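Local coordinates for protein periplasmic sensor hybrid histidine kinase (Anaeromyxobacter dehalogenans, PDB 4K0D) that probably senses a periplasmic signal for a hybrid histidine kinase, thought to use ATP to phosphorylate histidine, of which it is the zinc-binding helical sensor domain, at residues 31-36 with 57-62; 24-29 with 64-69; 90-95 with 113-118; 84-89 with 121-126. All blocks are in the same frame, centred on the assembly; numbering follows the deposited sequence.

Interaction 1 (31-36 with 57-62); sequences LHVSLT and RRLEGA. With ZN (zinc ion), chain C.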
loop_
_atom_site.group_PDB
_atom_site.type_symbol
_atom_site.label_atom_id
_atom_site.label_comp_id
_atom_site.label_asym_id
_atom_site.label_seq_id
_atom_site.Cartn_x
_atom_site.Cartn_y
_atom_site.Cartn_z
ATOM N N LEU B 31 -1.054 -11.482 -9.309
ATOM C CA LEU B 31 0.043 -11.554 -10.270
ATOM C C LEU B 31 0.772 -12.857 -10.102
ATOM O O LEU B 31 1.126 -13.500 -11.074
ATOM C CB LEU B 31 1.054 -10.448 -10.057
ATOM C CG LEU B 31 0.561 -9.117 -10.628
ATOM C CD1 LEU B 31 1.380 -7.934 -10.174
ATOM C CD2 LEU B 31 0.560 -9.180 -12.150
ATOM N N HIS B 32 1.017 -13.225 -8.856
ATOM C CA HIS B 32 1.917 -14.318 -8.545
ATOM C C HIS B 32 1.244 -15.618 -9.001
ATOM O O HIS B 32 1.901 -16.489 -9.533
ATOM C CB HIS B 32 2.364 -14.349 -7.074
ATOM C CG HIS B 32 3.402 -15.411 -6.782
ATOM N ND1 HIS B 32 4.726 -15.252 -7.073
ATOM C CD2 HIS B 32 3.280 -16.652 -6.248
ATOM C CE1 HIS B 32 5.398 -16.356 -6.776
ATOM N NE2 HIS B 32 4.545 -17.223 -6.259
ATOM N N VAL B 33 -0.065 -15.735 -8.851
ATOM C CA VAL B 33 -0.732 -16.924 -9.356
ATOM C C VAL B 33 -0.599 -16.953 -10.900
ATOM O O VAL B 33 -0.412 -17.993 -11.477
ATOM C CB VAL B 33 -2.221 -16.990 -8.978
ATOM C CG1 VAL B 33 -2.919 -17.984 -9.868
ATOM C CG2 VAL B 33 -2.449 -17.356 -7.410
ATOM N N SER B 34 -0.730 -15.807 -11.559
ATOM C CA SER B 34 -0.555 -15.758 -12.985
ATOM C C SER B 34 0.824 -16.121 -13.398
ATOM O O SER B 34 0.983 -16.811 -14.392
ATOM C CB SER B 34 -0.873 -14.367 -13.528
ATOM O OG SER B 34 -2.258 -14.319 -13.743
ATOM N N LEU B 35 1.817 -15.629 -12.674
ATOM C CA LEU B 35 3.170 -15.867 -13.084
ATOM C C LEU B 35 3.578 -17.321 -12.899
ATOM O O LEU B 35 4.229 -17.851 -13.759
ATOM C CB LEU B 35 4.135 -14.969 -12.358
ATOM C CG LEU B 35 5.613 -15.237 -12.540
ATOM C CD1 LEU B 35 6.466 -13.992 -12.382
ATOM C CD2 LEU B 35 6.006 -16.208 -11.481
ATOM N N THR B 36 3.185 -17.950 -11.805
ATOM C CA THR B 36 3.556 -19.344 -11.558
ATOM C C THR B 36 2.736 -20.239 -12.476
ATOM O O THR B 36 3.193 -21.288 -12.879
ATOM C CB THR B 36 3.326 -19.767 -10.075
ATOM O OG1 THR B 36 1.980 -19.463 -9.678
ATOM C CG2 THR B 36 4.288 -19.042 -9.165
ATOM N N ARG B 57 -2.472 -20.784 -2.278
ATOM C CA ARG B 57 -2.667 -20.609 -0.828
ATOM C C ARG B 57 -2.381 -19.175 -0.403
ATOM O O ARG B 57 -3.107 -18.613 0.419
ATOM C CB ARG B 57 -1.770 -21.574 -0.017
ATOM C CG ARG B 57 -2.121 -23.060 -0.265
ATOM N N ARG B 58 -1.336 -18.591 -0.968
ATOM C CA ARG B 58 -1.067 -17.195 -0.759
ATOM C C ARG B 58 -2.234 -16.275 -1.217
ATOM O O ARG B 58 -2.610 -15.347 -0.514
ATOM C CB ARG B 58 0.196 -16.839 -1.467
ATOM C CG ARG B 58 0.469 -15.391 -1.427
ATOM C CD ARG B 58 1.805 -15.142 -2.088
ATOM N NE ARG B 58 2.001 -13.741 -2.388
ATOM C CZ ARG B 58 2.972 -13.268 -3.159
ATOM N NH1 ARG B 58 3.871 -14.088 -3.674
ATOM N NH2 ARG B 58 3.031 -11.961 -3.417
ATOM N N LEU B 59 -2.817 -16.545 -2.375
ATOM C CA LEU B 59 -3.929 -15.756 -2.829
ATOM C C LEU B 59 -5.106 -15.932 -1.893
ATOM O O LEU B 59 -5.788 -14.973 -1.589
ATOM C CB LEU B 59 -4.346 -16.131 -4.239
ATOM C CG LEU B 59 -5.568 -15.423 -4.798
ATOM C CD1 LEU B 59 -5.451 -13.884 -4.773
ATOM C CD2 LEU B 59 -5.805 -15.935 -6.247
ATOM N N GLU B 60 -5.400 -17.141 -1.465
ATOM C CA GLU B 60 -6.530 -17.271 -0.555
ATOM C C GLU B 60 -6.282 -16.437 0.747
ATOM O O GLU B 60 -7.194 -15.802 1.259
ATOM C CB GLU B 60 -6.776 -18.746 -0.212
ATOM C CG GLU B 60 -7.385 -19.520 -1.316
ATOM C CD GLU B 60 -6.876 -21.002 -1.408
ATOM O OE1 GLU B 60 -6.190 -21.504 -0.506
ATOM O OE2 GLU B 60 -7.154 -21.658 -2.428
ATOM N N GLY B 61 -5.051 -16.426 1.240
ATOM C CA GLY B 61 -4.698 -15.646 2.441
ATOM C C GLY B 61 -4.796 -14.149 2.190
ATOM O O GLY B 61 -5.291 -13.412 3.024
ATOM N N ALA B 62 -4.327 -13.672 1.047
ATOM C CA ALA B 62 -4.411 -12.242 0.739
ATOM C C ALA B 62 -5.862 -11.805 0.593
ATOM O O ALA B 62 -6.229 -10.668 0.945
ATOM C CB ALA B 62 -3.663 -11.908 -0.541
HETATM ZN ZN ZN C . 5.633 -13.547 -7.728
#
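Arg58 lays one end of its guanidinium over the imidazole of His32. NH1 stands 3.4 Å above the ring plane, displaced toward the rim on the CG side; the planes are inclined by 28°, but NH1 is the one guanidinium atom over the ring. The arginine gets there by an extended chain from CG to NE, crossing the histidine side chain at about a right angle. His32 carries its CG opposite the backbone N (chi1 -175°), and with the ring turned by chi2 80°, ND1 faces the zinc ion, 2.0 Å away. Asp10 and Glu14 of the second subunit bind the same zinc, so the ring is held by the metal at ND1 while the arginine lies over a face. Deeper in the helical bundle, Val33 continues the contact in apolar form: CG2 meets CD2 of Leu59 at 3.8 Å and also lies against its CB. A branched valine and a leucine suit this position, since helices 46-68 and 73-102 both press on Val33, Phe89 and Ala93 contributing from the latter. One turn on, Thr36 OG1 makes a 3.0 Å hydrogen bond to His32 O, a carbonyl that also accepts Thr36 N from the opposite face of its plane. Glu14 of the second subunit forms a salt bridge with Arg58 NH2 as well as binding zinc. Its carboxylate therefore joins the metal to the arginine, probably offsetting the positive charge gathered round the imidazole and tying this helix pair to the dimer partner.

Interaction 2 (24-29 with 64-69); sequences ASLESA and ARFAAL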
loop_
_atom_site.group_PDB
_atom_site.type_symbol
_atom_site.label_atom_id
_atom_site.label_comp_id
_atom_site.label_asym_id
_atom_site.label_seq_id
_atom_site.Cartn_x
_atom_site.Cartn_y
_atom_site.Cartn_z
ATOM N N ALA B 24 -2.528 -3.942 -1.926
ATOM C CA ALA B 24 -1.332 -4.224 -2.735
ATOM C C ALA B 24 -1.014 -5.698 -2.688
ATOM O O ALA B 24 -0.614 -6.308 -3.695
ATOM C CB ALA B 24 -0.138 -3.422 -2.256
ATOM N N SER B 25 -1.167 -6.280 -1.513
ATOM C CA SER B 25 -0.803 -7.669 -1.315
ATOM C C SER B 25 -1.699 -8.611 -2.109
ATOM O O SER B 25 -1.228 -9.640 -2.600
ATOM C CB SER B 25 -0.917 -8.025 0.152
ATOM O OG SER B 25 0.378 -8.227 0.651
ATOM N N LEU B 26 -2.975 -8.250 -2.254
ATOM C CA LEU B 26 -3.885 -9.057 -3.032
ATOM C C LEU B 26 -3.529 -8.885 -4.528
ATOM O O LEU B 26 -3.408 -9.860 -5.257
ATOM C CB LEU B 26 -5.327 -8.643 -2.760
ATOM C CG LEU B 26 -6.441 -9.290 -3.618
ATOM C CD1 LEU B 26 -6.452 -10.890 -3.567
ATOM C CD2 LEU B 26 -7.805 -8.792 -3.107
ATOM N N GLU B 27 -3.359 -7.635 -4.954
ATOM C CA GLU B 27 -2.791 -7.325 -6.277
ATOM C C GLU B 27 -1.599 -8.266 -6.588
ATOM O O GLU B 27 -1.578 -8.932 -7.618
ATOM C CB GLU B 27 -2.394 -5.826 -6.390
ATOM C CG GLU B 27 -3.591 -4.864 -6.698
ATOM C CD GLU B 27 -3.373 -3.344 -6.382
ATOM O OE1 GLU B 27 -2.231 -2.907 -6.127
ATOM O OE2 GLU B 27 -4.383 -2.579 -6.375
ATOM N N SER B 28 -0.615 -8.304 -5.702
ATOM C CA SER B 28 0.584 -9.179 -5.847
ATOM C C SER B 28 0.266 -10.718 -5.878
ATOM O O SER B 28 0.788 -11.483 -6.738
ATOM C CB SER B 28 1.563 -8.821 -4.745
ATOM O OG SER B 28 2.890 -9.157 -5.053
ATOM N N ALA B 29 -0.657 -11.173 -5.046
ATOM C CA ALA B 29 -0.981 -12.613 -4.992
ATOM C C ALA B 29 -1.602 -13.004 -6.343
ATOM O O ALA B 29 -1.474 -14.114 -6.845
ATOM C CB ALA B 29 -1.965 -12.896 -3.809
ATOM N N ALA B 64 -8.346 -13.077 2.120
ATOM C CA ALA B 64 -8.965 -13.116 3.434
ATOM C C ALA B 64 -8.538 -11.878 4.214
ATOM O O ALA B 64 -9.396 -11.210 4.801
ATOM C CB ALA B 64 -8.636 -14.423 4.179
ATOM N N ARG B 65 -7.254 -11.494 4.162
ATOM C CA ARG B 65 -6.835 -10.252 4.840
ATOM C C ARG B 65 -7.562 -9.046 4.285
ATOM O O ARG B 65 -7.914 -8.145 5.018
ATOM C CB ARG B 65 -5.342 -10.014 4.716
ATOM C CG ARG B 65 -4.498 -11.059 5.473
ATOM C CD ARG B 65 -3.025 -10.961 5.048
ATOM N NE ARG B 65 -2.474 -9.586 5.123
ATOM C CZ ARG B 65 -1.927 -8.932 4.092
ATOM N NH1 ARG B 65 -1.860 -9.538 2.916
ATOM N NH2 ARG B 65 -1.424 -7.689 4.239
ATOM N N PHE B 66 -7.757 -9.001 2.977
ATOM C CA PHE B 66 -8.401 -7.862 2.385
ATOM C C PHE B 66 -9.876 -7.801 2.710
ATOM O O PHE B 66 -10.401 -6.727 2.956
ATOM C CB PHE B 66 -8.244 -7.899 0.883
ATOM C CG PHE B 66 -8.894 -6.747 0.178
ATOM C CD1 PHE B 66 -8.289 -5.508 0.183
ATOM C CD2 PHE B 66 -10.060 -6.933 -0.557
ATOM C CE1 PHE B 66 -8.867 -4.451 -0.524
ATOM C CE2 PHE B 66 -10.631 -5.913 -1.262
ATOM C CZ PHE B 66 -10.048 -4.670 -1.240
ATOM N N ALA B 67 -10.535 -8.946 2.707
ATOM C CA ALA B 67 -11.929 -9.023 3.067
ATOM C C ALA B 67 -12.169 -8.608 4.540
ATOM O O ALA B 67 -13.261 -8.138 4.888
ATOM C CB ALA B 67 -12.423 -10.408 2.859
ATOM N N ALA B 68 -11.162 -8.756 5.389
ATOM C CA ALA B 68 -11.372 -8.526 6.836
ATOM C C ALA B 68 -11.423 -7.056 7.203
ATOM O O ALA B 68 -11.975 -6.708 8.245
ATOM C CB ALA B 68 -10.304 -9.195 7.645
ATOM N N LEU B 69 -10.845 -6.181 6.381
ATOM C CA LEU B 69 -10.693 -4.775 6.789
ATOM C C LEU B 69 -11.921 -3.933 6.423
ATOM O O LEU B 69 -12.539 -4.180 5.390
ATOM C CB LEU B 69 -9.458 -4.176 6.138
ATOM C CG LEU B 69 -8.168 -4.782 6.635
ATOM C CD1 LEU B 69 -6.908 -4.404 5.770
ATOM C CD2 LEU B 69 -7.958 -4.443 8.133
#
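Between Leu26 and Phe66 the contact is purely apolar. Leu26 CD2 approaches the near end of the aromatic ring obliquely, 3.9 Å from Phe66 CD2 and almost as close to CG, and the two side chains cross roughly at right angles. Both place CG opposite their own backbone N (chi1 173° and 180°), which brings the leucine methyl and the phenyl ring together. Large hydrophobic groups suit this level because both are buried: Leu26 also packs on Leu127 of helix 117-145, and Phe66 meets Phe130 edge-to-face and Lys71 in a cation-pi contact. Here helices 16-42 and 46-68 run antiparallel as neighbouring members of the helical bundle that makes up the sensor domain, with 7.2 Å between the CA atoms of Leu26 and Phe66. Toward the outside, the contact changes to a van der Waals one between polar residues. The guanidinium of Arg65 presents its edge to Ser25, whose CB lies in the guanidinium plane 3.3 Å from NH1. The arginine chain, bent at chi3 (51°), reaches across to helix 16-42, where the small serine leaves room for its end. Ser25 OG is 3.4 Å from the same Arg65 NH1, yet the angle is too poor for a hydrogen bond.

Interaction 3 (90-95 with 113-118); sequences EKAAVA and EATLPP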
loop_
_atom_site.group_PDB
_atom_site.type_symbol
_atom_site.label_atom_id
_atom_site.label_comp_id
_atom_site.label_asym_id
_atom_site.label_seq_id
_atom_site.Cartn_x
_atom_site.Cartn_y
_atom_site.Cartn_z
ATOM N N GLU B 90 -9.213 -18.662 -9.217
ATOM C CA GLU B 90 -8.431 -19.779 -8.714
ATOM C C GLU B 90 -8.835 -21.060 -9.415
ATOM O O GLU B 90 -7.994 -21.918 -9.678
ATOM C CB GLU B 90 -8.654 -19.998 -7.223
ATOM C CG GLU B 90 -7.822 -19.126 -6.343
ATOM C CD GLU B 90 -7.756 -19.662 -4.943
ATOM O OE1 GLU B 90 -6.842 -20.442 -4.657
ATOM O OE2 GLU B 90 -8.613 -19.302 -4.131
ATOM N N LYS B 91 -10.128 -21.205 -9.672
ATOM C CA LYS B 91 -10.647 -22.456 -10.201
ATOM C C LYS B 91 -10.069 -22.675 -11.596
ATOM O O LYS B 91 -9.658 -23.799 -11.950
ATOM C CB LYS B 91 -12.176 -22.454 -10.218
ATOM C CG LYS B 91 -12.779 -23.762 -10.722
ATOM N N ALA B 92 -10.003 -21.603 -12.381
ATOM C CA ALA B 92 -9.366 -21.665 -13.702
ATOM C C ALA B 92 -7.890 -21.978 -13.587
ATOM O O ALA B 92 -7.295 -22.660 -14.443
ATOM C CB ALA B 92 -9.522 -20.377 -14.427
ATOM N N ALA B 93 -7.277 -21.452 -12.547
ATOM C CA ALA B 93 -5.838 -21.647 -12.405
ATOM C C ALA B 93 -5.571 -23.116 -12.086
ATOM O O ALA B 93 -4.662 -23.676 -12.611
ATOM C CB ALA B 93 -5.274 -20.726 -11.308
ATOM N N VAL B 94 -6.360 -23.713 -11.185
ATOM C CA VAL B 94 -6.268 -25.131 -10.868
ATOM C C VAL B 94 -6.486 -25.982 -12.119
ATOM O O VAL B 94 -5.803 -26.989 -12.332
ATOM C CB VAL B 94 -7.292 -25.482 -9.773
ATOM C CG1 VAL B 94 -7.387 -26.993 -9.517
ATOM C CG2 VAL B 94 -6.892 -24.793 -8.511
ATOM N N ALA B 95 -7.414 -25.557 -12.967
ATOM C CA ALA B 95 -7.740 -26.326 -14.159
ATOM C C ALA B 95 -6.594 -26.247 -15.154
ATOM O O ALA B 95 -6.319 -27.209 -15.870
ATOM C CB ALA B 95 -9.021 -25.782 -14.796
ATOM N N GLU B 113 -5.005 -21.791 -20.620
ATOM C CA GLU B 113 -4.072 -20.727 -20.261
ATOM C C GLU B 113 -4.656 -19.408 -20.659
ATOM O O GLU B 113 -4.578 -18.447 -19.924
ATOM C CB GLU B 113 -2.728 -20.871 -20.937
ATOM N N ALA B 114 -5.284 -19.390 -21.795
ATOM C CA ALA B 114 -5.746 -18.177 -22.381
ATOM C C ALA B 114 -6.846 -17.613 -21.568
ATOM O O ALA B 114 -7.132 -16.488 -21.689
ATOM C CB ALA B 114 -6.238 -18.462 -23.750
ATOM N N THR B 115 -7.462 -18.427 -20.746
ATOM C CA THR B 115 -8.620 -18.021 -20.001
ATOM C C THR B 115 -8.255 -17.301 -18.700
ATOM O O THR B 115 -9.095 -16.950 -17.930
ATOM C CB THR B 115 -9.635 -19.183 -19.793
ATOM O OG1 THR B 115 -9.575 -19.668 -18.486
ATOM C CG2 THR B 115 -9.407 -20.315 -20.625
ATOM N N LEU B 116 -6.989 -17.037 -18.503
ATOM C CA LEU B 116 -6.518 -16.536 -17.257
ATOM C C LEU B 116 -6.311 -15.071 -17.287
ATOM O O LEU B 116 -6.853 -14.366 -16.496
ATOM C CB LEU B 116 -5.236 -17.204 -16.851
ATOM C CG LEU B 116 -5.263 -18.612 -16.321
ATOM C CD1 LEU B 116 -4.101 -18.750 -15.438
ATOM C CD2 LEU B 116 -6.510 -18.947 -15.588
ATOM N N PRO B 117 -5.483 -14.622 -18.184
ATOM C CA PRO B 117 -5.198 -13.192 -18.276
ATOM C C PRO B 117 -6.419 -12.245 -18.293
ATOM O O PRO B 117 -6.301 -11.159 -17.720
ATOM C CB PRO B 117 -4.432 -13.071 -19.573
ATOM C CG PRO B 117 -3.730 -14.408 -19.689
ATOM C CD PRO B 117 -4.779 -15.388 -19.220
ATOM N N PRO B 118 -7.532 -12.620 -18.954
ATOM C CA PRO B 118 -8.679 -11.703 -18.954
ATOM C C PRO B 118 -9.171 -11.537 -17.537
ATOM O O PRO B 118 -9.548 -10.445 -17.151
ATOM C CB PRO B 118 -9.760 -12.448 -19.753
ATOM C CG PRO B 118 -9.089 -13.519 -20.489
ATOM C CD PRO B 118 -7.730 -13.775 -19.856
#
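Leu116 pushes one methyl, CD2, against the CB of Ala92, with 3.5 Å between the two carbons. The partners belong to antiparallel neighbours of the helical bundle: Ala92 to helix 73-102, and Leu116 to the junction where helix 106-114 gives way to helix 117-145. At this level the CA atoms of Ala92 and Leu116 are 6.9 Å apart, a close approach that the short alanine side chain permits. The CB of Ala92 points toward the junction, whereas that of Leu116 leaves the backbone across the line joining the two segments. It is the rotation about its first bond, with CG opposite the carbonyl carbon (chi1 -75°), that brings a methyl round to the alanine. Having arrived, CD2 lies on main chain as well as on CB, 3.9 Å from Ala92 C and 4.0 Å from Ala93 N, so the leucine packs on the main chain where Ala92 joins Ala93. Leucine fits because its side chain is buried and meets mainly carbon; Ala37 of helix 16-42 touches the same side chain. Ala93 turns partly aside from the junction and packs on Val33 and Leu56, linking this contact to helices 16-42 and 46-68. The bend that carries Leu116 is itself braced by a backbone hydrogen bond from Leu116 N to Glu113 O, and Pro117 and Pro118, which have no N-H to donate, follow directly. Beside the leucine, Thr115 OG1 lies 4.1 Å from Ala92 CB, and that oxygen makes a weak hydrogen bond with Arg112 O.

Interaction 4 (84-89 with 121-126); sequences AAVPPF and EELLSL. With NA (sodium ion), chain L.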
loop_
_atom_site.group_PDB
_atom_site.type_symbol
_atom_site.label_atom_id
_atom_site.label_comp_id
_atom_site.label_asym_id
_atom_site.label_seq_id
_atom_site.Cartn_x
_atom_site.Cartn_y
_atom_site.Cartn_z
ATOM N N ALA B 84 -15.435 -11.716 -4.975
ATOM C CA ALA B 84 -16.158 -12.786 -5.613
ATOM C C ALA B 84 -15.393 -13.233 -6.831
ATOM O O ALA B 84 -15.663 -14.304 -7.367
ATOM C CB ALA B 84 -17.525 -12.329 -6.001
ATOM N N ALA B 85 -14.487 -12.397 -7.333
ATOM C CA ALA B 85 -13.770 -12.769 -8.550
ATOM C C ALA B 85 -12.674 -13.804 -8.272
ATOM O O ALA B 85 -12.145 -14.418 -9.190
ATOM C CB ALA B 85 -13.166 -11.567 -9.190
ATOM N N VAL B 86 -12.320 -13.977 -7.000
ATOM C CA VAL B 86 -11.114 -14.733 -6.657
ATOM C C VAL B 86 -11.317 -16.227 -6.889
ATOM O O VAL B 86 -10.561 -16.804 -7.605
ATOM C CB VAL B 86 -10.607 -14.438 -5.252
ATOM C CG1 VAL B 86 -9.551 -15.453 -4.818
ATOM C CG2 VAL B 86 -10.019 -12.980 -5.194
ATOM N N PRO B 87 -12.370 -16.821 -6.320
ATOM C CA PRO B 87 -12.617 -18.246 -6.507
ATOM C C PRO B 87 -12.674 -18.668 -7.980
ATOM O O PRO B 87 -12.066 -19.704 -8.318
ATOM C CB PRO B 87 -13.970 -18.455 -5.814
ATOM C CG PRO B 87 -14.036 -17.331 -4.795
ATOM C CD PRO B 87 -13.438 -16.173 -5.544
ATOM N N PRO B 88 -13.366 -17.896 -8.850
ATOM C CA PRO B 88 -13.390 -18.326 -10.247
ATOM C C PRO B 88 -11.989 -18.290 -10.850
ATOM O O PRO B 88 -11.602 -19.115 -11.692
ATOM C CB PRO B 88 -14.295 -17.277 -10.954
ATOM C CG PRO B 88 -15.006 -16.575 -9.927
ATOM C CD PRO B 88 -14.250 -16.741 -8.607
ATOM N N PHE B 89 -11.208 -17.312 -10.427
ATOM C CA PHE B 89 -9.905 -17.178 -11.019
ATOM C C PHE B 89 -9.071 -18.330 -10.489
ATOM O O PHE B 89 -8.344 -18.957 -11.235
ATOM C CB PHE B 89 -9.359 -15.846 -10.640
ATOM C CG PHE B 89 -7.967 -15.607 -11.053
ATOM C CD1 PHE B 89 -7.654 -15.399 -12.356
ATOM C CD2 PHE B 89 -6.954 -15.532 -10.096
ATOM C CE1 PHE B 89 -6.377 -15.098 -12.728
ATOM C CE2 PHE B 89 -5.644 -15.262 -10.467
ATOM C CZ PHE B 89 -5.353 -15.051 -11.784
ATOM N N GLU B 121 -6.733 -9.402 -15.491
ATOM C CA GLU B 121 -6.705 -7.958 -15.764
ATOM C C GLU B 121 -7.935 -7.280 -15.235
ATOM O O GLU B 121 -7.898 -6.158 -14.810
ATOM C CB GLU B 121 -6.603 -7.718 -17.261
ATOM C CG GLU B 121 -5.248 -8.033 -17.782
ATOM C CD GLU B 121 -4.203 -7.154 -17.151
ATOM O OE1 GLU B 121 -4.344 -5.921 -17.216
ATOM O OE2 GLU B 121 -3.235 -7.690 -16.578
ATOM N N GLU B 122 -9.050 -7.971 -15.275
ATOM C CA GLU B 122 -10.262 -7.396 -14.801
ATOM C C GLU B 122 -10.156 -7.239 -13.274
ATOM O O GLU B 122 -10.423 -6.168 -12.688
ATOM C CB GLU B 122 -11.404 -8.302 -15.201
ATOM C CG GLU B 122 -12.740 -7.856 -14.756
ATOM C CD GLU B 122 -13.860 -8.534 -15.540
ATOM O OE1 GLU B 122 -13.561 -9.195 -16.575
ATOM O OE2 GLU B 122 -15.025 -8.396 -15.112
ATOM N N LEU B 123 -9.731 -8.295 -12.619
ATOM C CA LEU B 123 -9.592 -8.255 -11.175
ATOM C C LEU B 123 -8.597 -7.172 -10.801
ATOM O O LEU B 123 -8.803 -6.415 -9.851
ATOM C CB LEU B 123 -9.112 -9.613 -10.700
ATOM C CG LEU B 123 -9.087 -9.862 -9.219
ATOM C CD1 LEU B 123 -10.228 -9.219 -8.458
ATOM C CD2 LEU B 123 -9.120 -11.386 -9.060
ATOM N N LEU B 124 -7.496 -7.077 -11.534
ATOM C CA LEU B 124 -6.511 -6.090 -11.137
ATOM C C LEU B 124 -7.042 -4.692 -11.389
ATOM O O LEU B 124 -6.724 -3.764 -10.661
ATOM C CB LEU B 124 -5.247 -6.253 -11.903
ATOM C CG LEU B 124 -4.501 -7.537 -11.552
ATOM C CD1 LEU B 124 -3.311 -7.698 -12.505
ATOM C CD2 LEU B 124 -4.078 -7.461 -10.056
ATOM N N SER B 125 -7.847 -4.556 -12.437
ATOM C CA SER B 125 -8.395 -3.258 -12.767
ATOM C C SER B 125 -9.307 -2.800 -11.615
ATOM O O SER B 125 -9.196 -1.662 -11.133
ATOM C CB SER B 125 -9.162 -3.311 -14.076
ATOM O OG SER B 125 -10.002 -2.164 -14.201
ATOM N N LEU B 126 -10.251 -3.661 -11.223
ATOM C CA LEU B 126 -11.082 -3.399 -10.089
ATOM C C LEU B 126 -10.251 -3.001 -8.883
ATOM O O LEU B 126 -10.552 -2.030 -8.195
ATOM C CB LEU B 126 -11.872 -4.632 -9.707
ATOM C CG LEU B 126 -13.043 -4.952 -10.601
ATOM C CD1 LEU B 126 -13.707 -6.258 -10.126
ATOM C CD2 LEU B 126 -14.043 -3.809 -10.585
HETATM NA NA NA L . -2.194 -4.872 -16.734
#
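Leu123 points its CB toward Ala85 but keeps that atom at a distance, 4.8 Å from Ala85 CB. CG, opposite the backbone N (chi1 -171°), comes a little nearer, and the fork then straddles the alanine: CD1 touches Ala85 CB at 3.8 Å while CD2 lies 4.1 Å from Ala85 CB. CD2 also turns to the second partner, Val86, whose CG2 is 4.3 Å from it. A leucine fits because its two methyls can reach both residues, and an alanine opposite leaves space for the helices to come together, with 6.7 Å between the CA atoms of Ala85 and Leu123. The alanine stands two residues before a proline pair: the nitrogens of Pro87 and Pro88 make no bond to the preceding turn, and helix 73-102 kinks there. Elsewhere on helix 117-145, Glu121 binds a sodium ion through OE1 at 2.4 Å; the residue is also seen to bind zinc in this protein, though the ion near it in this chain is sodium. Helices 73-102 and 117-145 run antiparallel here, and the neighbours close round them: Val86 packs on Leu59 of helix 46-68, while Leu124 and Phe89 both rest on Val30 of helix 16-42.

Overall arrangement
The four contacts form two nested pairs along the chain. Interaction 1 lies inside the loop closed by interaction 2, both joining helices 16-42 and 46-68; interaction 3 lies inside that closed by interaction 4, where helix 73-102 meets helix 117-145 and its approach. Within each antiparallel pair the contacts repeat at seven-residue steps, with centres 10 Å and 11 Å apart. Val33, Leu59, Val86, Phe89 and Ala93 join the pairs through a shared interior, although interactions 2 and 3, 19 Å between centres, do not touch. Only interactions 1 and 2 reach the second subunit, so at these levels the first helix pair borders the dimer partner, and the second does not touch it.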